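Local atomic coordinates of germination protein (Bacillus megaterium, PDB entry 6O59), a protein that forms part of a spore germinant receptor as its A subunit, here the N-terminal domain, and so probably helps spores sense germinants. Residues M159-L169 with P240-L248. Numbering follows the deposited sequence.
Sequences MVRRIIKTPDL and PDVVAGNLL
The carbonyl O of V160 accepts two backbone bonds, from I163 N at 2.9 Å and I164 N at 2.8 Å, which draw the backbone at I163 and I164 back onto V160 and set three apolar side chains against helix 240-248. A244 is central: its small CB lets the chains come close, and two isoleucines converge on it, I163 through CG2 and I164 through CD1, the latter at 3.6 Å. In I163, chi1 (-50°) puts CG1 beside the backbone N and CG2 anti to it, and the extended chi2 carries CD1 out to P240 CB. I164 CD1 also meets L248 CD1 tip to tip at 3.7 Å. The two methyls of V160 divide their work, CG2 going to V243 CG1 and CG1 to L247 CD1, as a branched residue can. P240 lacks an N-H, which costs nothing in a helix's first turn, and its CG meets CE of M159, whose unbranched thioether chain is bent at chi3. From within 153-163, R161 NH1 reaches forward to L169 O (3.1 Å), while its NH2 forms a salt bridge with D26. V160 touches M187, and I164 and L248 touch I189 on strand 182-189: helical segments 159-163 and 240-248, crossing at -60°, pack against an antiparallel sheet, as in alpha+beta domains.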
loop_
_atom_site.group_PDB
_atom_site.type_symbol
_atom_site.label_atom_id
_atom_site.label_comp_id
_atom_site.label_asym_id
_atom_site.label_seq_id
_atom_site.Cartn_x
_atom_site.Cartn_y
_atom_site.Cartn_z
ATOM N N MET A 159 2.730 6.530 -6.574
ATOM C CA MET A 159 3.621 6.545 -7.732
ATOM C C MET A 159 4.569 5.352 -7.710
ATOM O O MET A 159 4.720 4.713 -8.745
ATOM C CB MET A 159 4.399 7.872 -7.821
ATOM C CG MET A 159 3.486 9.051 -8.160
ATOM S SD MET A 159 4.294 10.659 -8.267
ATOM C CE MET A 159 4.699 10.652 -9.948
ATOM N N VAL A 160 5.143 5.014 -6.541
ATOM C CA VAL A 160 6.056 3.875 -6.370
ATOM C C VAL A 160 5.269 2.557 -6.577
ATOM O O VAL A 160 5.699 1.702 -7.360
ATOM C CB VAL A 160 6.786 3.900 -4.996
ATOM C CG1 VAL A 160 7.650 2.653 -4.821
ATOM C CG2 VAL A 160 7.619 5.171 -4.812
ATOM N N ARG A 161 4.107 2.429 -5.898
ATOM C CA ARG A 161 3.171 1.293 -5.968
ATOM C C ARG A 161 2.739 0.919 -7.394
ATOM O O ARG A 161 2.269 -0.195 -7.623
ATOM C CB ARG A 161 1.895 1.610 -5.156
ATOM C CG ARG A 161 2.073 1.470 -3.651
ATOM C CD ARG A 161 2.361 0.041 -3.252
ATOM N NE ARG A 161 1.985 -0.205 -1.872
ATOM C CZ ARG A 161 2.444 -1.214 -1.149
ATOM N NH1 ARG A 161 3.310 -2.071 -1.671
ATOM N NH2 ARG A 161 2.067 -1.355 0.114
ATOM N N ARG A 162 2.819 1.878 -8.318
ATOM C CA ARG A 162 2.435 1.712 -9.710
ATOM C C ARG A 162 3.541 1.024 -10.488
ATOM O O ARG A 162 3.251 0.323 -11.458
ATOM C CB ARG A 162 2.096 3.057 -10.331
ATOM C CG ARG A 162 0.683 3.482 -10.044
ATOM C CD ARG A 162 0.243 4.650 -10.909
ATOM N NE ARG A 162 -1.100 5.146 -10.581
ATOM C CZ ARG A 162 -1.348 6.225 -9.839
ATOM N NH1 ARG A 162 -0.346 6.911 -9.295
ATOM N NH2 ARG A 162 -2.600 6.621 -9.629
ATOM N N ILE A 163 4.809 1.213 -10.035
ATOM C CA ILE A 163 6.044 0.653 -10.613
ATOM C C ILE A 163 6.414 -0.689 -9.929
ATOM O O ILE A 163 6.658 -1.674 -10.625
ATOM C CB ILE A 163 7.215 1.678 -10.522
ATOM C CG1 ILE A 163 6.799 3.050 -11.073
ATOM C CG2 ILE A 163 8.466 1.140 -11.230
ATOM C CD1 ILE A 163 7.881 4.036 -11.210
ATOM N N ILE A 164 6.498 -0.711 -8.582
ATOM C CA ILE A 164 6.837 -1.932 -7.832
ATOM C C ILE A 164 5.531 -2.578 -7.415
ATOM O O ILE A 164 4.874 -2.084 -6.496
ATOM C CB ILE A 164 7.779 -1.626 -6.617
ATOM C CG1 ILE A 164 9.061 -0.891 -7.047
ATOM C CG2 ILE A 164 8.118 -2.879 -5.804
ATOM C CD1 ILE A 164 10.064 -1.697 -7.835
ATOM N N LYS A 165 5.139 -3.664 -8.091
ATOM C CA LYS A 165 3.867 -4.342 -7.795
ATOM C C LYS A 165 4.061 -5.670 -6.967
ATOM O O LYS A 165 3.505 -6.731 -7.287
ATOM C CB LYS A 165 3.068 -4.591 -9.096
ATOM C CG LYS A 165 2.774 -3.351 -9.934
ATOM C CD LYS A 165 1.894 -3.726 -11.126
ATOM C CE LYS A 165 1.732 -2.627 -12.156
ATOM N NZ LYS A 165 2.930 -2.479 -13.035
ATOM N N THR A 166 4.807 -5.592 -5.878
ATOM C CA THR A 166 4.981 -6.762 -5.011
ATOM C C THR A 166 4.309 -6.542 -3.633
ATOM O O THR A 166 4.428 -5.445 -3.056
ATOM C CB THR A 166 6.472 -7.153 -4.844
ATOM O OG1 THR A 166 6.558 -8.276 -3.965
ATOM C CG2 THR A 166 7.330 -6.042 -4.278
ATOM N N PRO A 167 3.680 -7.587 -3.036
ATOM C CA PRO A 167 3.160 -7.408 -1.667
ATOM C C PRO A 167 4.306 -7.346 -0.647
ATOM O O PRO A 167 4.076 -7.023 0.508
ATOM C CB PRO A 167 2.272 -8.642 -1.453
ATOM C CG PRO A 167 2.785 -9.659 -2.389
ATOM C CD PRO A 167 3.442 -8.964 -3.534
ATOM N N ASP A 168 5.549 -7.647 -1.084
ATOM C CA ASP A 168 6.747 -7.622 -0.241
ATOM C C ASP A 168 7.240 -6.184 -0.021
ATOM O O ASP A 168 8.079 -5.954 0.861
ATOM C CB ASP A 168 7.856 -8.519 -0.810
ATOM C CG ASP A 168 7.639 -10.006 -0.583
ATOM O OD1 ASP A 168 6.756 -10.360 0.235
ATOM O OD2 ASP A 168 8.367 -10.819 -1.212
ATOM N N LEU A 169 6.679 -5.210 -0.777
ATOM C CA LEU A 169 6.982 -3.796 -0.570
ATOM C C LEU A 169 6.206 -3.349 0.665
ATOM O O LEU A 169 4.970 -3.274 0.649
ATOM C CB LEU A 169 6.670 -2.925 -1.797
ATOM C CG LEU A 169 6.919 -1.411 -1.647
ATOM C CD1 LEU A 169 8.335 -1.107 -1.164
ATOM C CD2 LEU A 169 6.658 -0.702 -2.954
ATOM N N PRO A 240 10.321 8.537 -9.540
ATOM C CA PRO A 240 9.869 7.262 -8.915
ATOM C C PRO A 240 10.599 6.003 -9.428
ATOM O O PRO A 240 10.765 5.060 -8.652
ATOM C CB PRO A 240 8.361 7.207 -9.234
ATOM C CG PRO A 240 7.974 8.657 -9.483
ATOM C CD PRO A 240 9.184 9.253 -10.166
ATOM N N ASP A 241 11.055 5.983 -10.706
ATOM C CA ASP A 241 11.795 4.835 -11.267
ATOM C C ASP A 241 13.148 4.644 -10.565
ATOM O O ASP A 241 13.541 3.504 -10.326
ATOM C CB ASP A 241 11.988 4.952 -12.779
ATOM C CG ASP A 241 12.554 6.273 -13.242
ATOM O OD1 ASP A 241 11.853 7.311 -13.089
ATOM O OD2 ASP A 241 13.676 6.276 -13.781
ATOM N N VAL A 242 13.823 5.750 -10.178
ATOM C CA VAL A 242 15.100 5.721 -9.451
ATOM C C VAL A 242 14.862 5.134 -8.044
ATOM O O VAL A 242 15.672 4.309 -7.586
ATOM C CB VAL A 242 15.795 7.105 -9.430
ATOM C CG1 VAL A 242 17.073 7.093 -8.588
ATOM C CG2 VAL A 242 16.108 7.560 -10.858
ATOM N N VAL A 243 13.728 5.496 -7.399
ATOM C CA VAL A 243 13.333 4.960 -6.084
ATOM C C VAL A 243 13.083 3.460 -6.240
ATOM O O VAL A 243 13.649 2.662 -5.498
ATOM C CB VAL A 243 12.109 5.713 -5.490
ATOM C CG1 VAL A 243 11.427 4.905 -4.389
ATOM C CG2 VAL A 243 12.521 7.089 -4.971
ATOM N N ALA A 244 12.309 3.085 -7.268
ATOM C CA ALA A 244 11.982 1.690 -7.595
ATOM C C ALA A 244 13.271 0.854 -7.774
ATOM O O ALA A 244 13.386 -0.220 -7.173
ATOM C CB ALA A 244 11.117 1.641 -8.841
ATOM N N GLY A 245 14.246 1.381 -8.516
ATOM C CA GLY A 245 15.521 0.717 -8.747
ATOM C C GLY A 245 16.284 0.457 -7.465
ATOM O O GLY A 245 16.749 -0.665 -7.244
ATOM N N ASN A 246 16.380 1.481 -6.582
ATOM C CA ASN A 246 17.084 1.320 -5.303
ATOM C C ASN A 246 16.353 0.369 -4.357
ATOM O O ASN A 246 17.008 -0.382 -3.626
ATOM C CB ASN A 246 17.329 2.647 -4.627
ATOM C CG ASN A 246 18.392 3.451 -5.320
ATOM O OD1 ASN A 246 18.139 4.539 -5.832
ATOM N ND2 ASN A 246 19.605 2.928 -5.377
ATOM N N LEU A 247 15.009 0.361 -4.401
ATOM C CA LEU A 247 14.224 -0.567 -3.584
ATOM C C LEU A 247 14.517 -2.016 -3.992
ATOM O O LEU A 247 14.664 -2.857 -3.109
ATOM C CB LEU A 247 12.715 -0.280 -3.653
ATOM C CG LEU A 247 12.215 0.918 -2.867
ATOM C CD1 LEU A 247 10.823 1.274 -3.311
ATOM C CD2 LEU A 247 12.285 0.693 -1.357
ATOM N N LEU A 248 14.682 -2.286 -5.305
ATOM C CA LEU A 248 14.995 -3.633 -5.800
ATOM C C LEU A 248 16.445 -4.033 -5.485
ATOM O O LEU A 248 16.782 -5.212 -5.595
ATOM C CB LEU A 248 14.718 -3.779 -7.307
ATOM C CG LEU A 248 13.265 -3.596 -7.743
ATOM C CD1 LEU A 248 13.190 -3.107 -9.154
ATOM C CD2 LEU A 248 12.442 -4.863 -7.544
#